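Long-range contact in HepC.19480.a.B1 (Helicobacter pylori, PDB 6MTZ), which is of unknown function but is probably a two-domain phosphoesterase of the DHH/DHHA1 family: residues N185-D190 with S269-G274. Numbering follows the deposited sequence.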
# COMPACT_ATOMS: atom_id res chain seq x y z
N ASN A 185 8.24 -0.98 0.07
CA ASN A 185 7.43 -1.92 -0.69
C ASN A 185 6.04 -2.06 -0.08
O ASN A 185 5.89 -2.36 1.11
CB ASN A 185 8.11 -3.29 -0.75
CG ASN A 185 7.31 -4.31 -1.55
OD1 ASN A 185 6.47 -5.02 -1.01
ND2 ASN A 185 7.58 -4.38 -2.85
N ARG A 186 5.01 -1.86 -0.92
CA ARG A 186 3.64 -1.82 -0.43
C ARG A 186 3.17 -3.19 0.03
O ARG A 186 2.48 -3.30 1.06
CB ARG A 186 2.70 -1.26 -1.50
CG ARG A 186 1.26 -1.06 -0.99
CD ARG A 186 0.37 -0.25 -1.99
NE ARG A 186 0.13 -0.93 -3.27
CZ ARG A 186 -0.89 -1.76 -3.51
NH1 ARG A 186 -1.79 -2.02 -2.57
NH2 ARG A 186 -1.02 -2.32 -4.71
N PHE A 187 3.54 -4.25 -0.70
CA PHE A 187 3.09 -5.58 -0.32
C PHE A 187 3.67 -5.99 1.02
O PHE A 187 2.95 -6.50 1.89
CB PHE A 187 3.48 -6.62 -1.38
CG PHE A 187 3.01 -8.02 -1.02
CD1 PHE A 187 3.78 -8.85 -0.24
CD2 PHE A 187 1.76 -8.45 -1.42
CE1 PHE A 187 3.31 -10.12 0.12
CE2 PHE A 187 1.30 -9.70 -1.07
CZ PHE A 187 2.07 -10.54 -0.30
N MET A 188 4.98 -5.81 1.20
CA MET A 188 5.61 -6.30 2.41
C MET A 188 5.31 -5.42 3.62
O MET A 188 5.25 -5.93 4.74
CB MET A 188 7.13 -6.43 2.20
CG MET A 188 7.54 -7.48 1.15
SD MET A 188 7.07 -9.17 1.55
CE MET A 188 8.18 -9.55 2.93
N PHE A 189 5.12 -4.11 3.42
CA PHE A 189 5.02 -3.14 4.51
C PHE A 189 3.78 -2.26 4.32
O PHE A 189 3.87 -1.04 4.22
CB PHE A 189 6.27 -2.28 4.58
CG PHE A 189 7.54 -3.06 4.34
CD1 PHE A 189 7.90 -4.08 5.19
CD2 PHE A 189 8.37 -2.75 3.26
CE1 PHE A 189 9.09 -4.80 4.98
CE2 PHE A 189 9.54 -3.46 3.04
CZ PHE A 189 9.90 -4.48 3.91
N ASP A 190 2.61 -2.90 4.32
CA ASP A 190 1.39 -2.21 3.93
C ASP A 190 1.13 -0.97 4.80
O ASP A 190 0.92 0.13 4.28
CB ASP A 190 0.20 -3.16 4.01
CG ASP A 190 -1.08 -2.50 3.62
OD1 ASP A 190 -1.27 -2.22 2.41
OD2 ASP A 190 -1.90 -2.24 4.52
N SER A 269 10.95 -12.78 0.44
CA SER A 269 10.10 -11.61 0.28
C SER A 269 9.36 -11.71 -1.05
O SER A 269 9.60 -12.62 -1.85
CB SER A 269 10.92 -10.32 0.37
OG SER A 269 11.71 -10.15 -0.79
N TYR A 270 8.46 -10.74 -1.30
CA TYR A 270 7.59 -10.79 -2.47
C TYR A 270 7.38 -9.40 -3.04
O TYR A 270 7.03 -8.48 -2.30
CB TYR A 270 6.23 -11.38 -2.11
CG TYR A 270 5.25 -11.51 -3.26
CD1 TYR A 270 5.45 -12.45 -4.26
CD2 TYR A 270 4.08 -10.73 -3.30
CE1 TYR A 270 4.55 -12.61 -5.29
CE2 TYR A 270 3.16 -10.89 -4.34
CZ TYR A 270 3.40 -11.82 -5.33
OH TYR A 270 2.51 -12.00 -6.37
N SER A 271 7.60 -9.26 -4.35
CA SER A 271 7.46 -8.04 -5.15
C SER A 271 8.52 -6.98 -4.85
O SER A 271 8.38 -5.84 -5.31
CB SER A 271 6.07 -7.40 -4.99
OG SER A 271 5.96 -6.68 -3.77
N MET A 272 9.60 -7.31 -4.14
CA MET A 272 10.51 -6.23 -3.76
C MET A 272 11.40 -5.75 -4.90
O MET A 272 11.89 -4.62 -4.85
CB MET A 272 11.35 -6.66 -2.57
CG MET A 272 10.46 -6.93 -1.36
SD MET A 272 11.27 -6.75 0.23
CE MET A 272 11.57 -4.98 0.28
N GLY A 273 11.61 -6.57 -5.93
CA GLY A 273 12.21 -6.09 -7.18
C GLY A 273 13.73 -6.21 -7.18
O GLY A 273 14.26 -7.33 -7.21
N GLY A 274 14.42 -5.07 -7.19
CA GLY A 274 15.88 -5.06 -7.16
C GLY A 274 16.40 -5.19 -5.75
O GLY A 274 16.21 -4.30 -4.92
O HOH W 1 9.80 -2.51 -3.70
O HOH W 2 4.36 -4.45 -3.51
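Asn185 meets Ser271 through its amide: ND2 donates to Ser271 OG at 3.0 Å, with the hydroxyl lying almost in the amide plane. Ser271 OG in turn donates a hydrogen bond to Tyr270 O at 2.6 Å. Beside this polar centre, Tyr270 presents an edge to one face of Phe187 in a T-shaped stack, centroids 4.7 Å apart and planes at 68°, with Tyr270 CD2 poised over the middle of the ring. Met188, bent at both its second and third torsions, brings SD to Tyr270 N for a weak hydrogen bond of 3.5 Å, and its CE lies against Ser269 CB. Met272 adds apolar packing: its CG lies against Met188 CG, and a bend at chi3 (68°) delivers CE to Phe189 CE2, 3.7 Å away.

Behind these contacts, Asn185 OD1 accepts from Met188 N at 2.8 Å, an Asx motif that holds the amide in position. One water links Asn185 ND2 to Met272 O, and a second joins Phe187 N to Ser271 OG. Gln246 of helix 238-251 binds Asn185 N, while Asp294 takes the backbone N of Met272 and of Gly273. Tyr341 and Ile344 of helix 341-353 pack on Phe187 and Tyr270 respectively.

The contact thus joins the turn before helix 190-203, in the helical region after the parallel five-stranded sheet, to the end of strand 264-270 in the mixed sheet, probably the DHHA1 domain, and so probably ties the two parts together. With one amide serving both its own turn and residues 269-274, and apolar packing alongside, the interface is held by neutral groups, without a salt bridge between the segments.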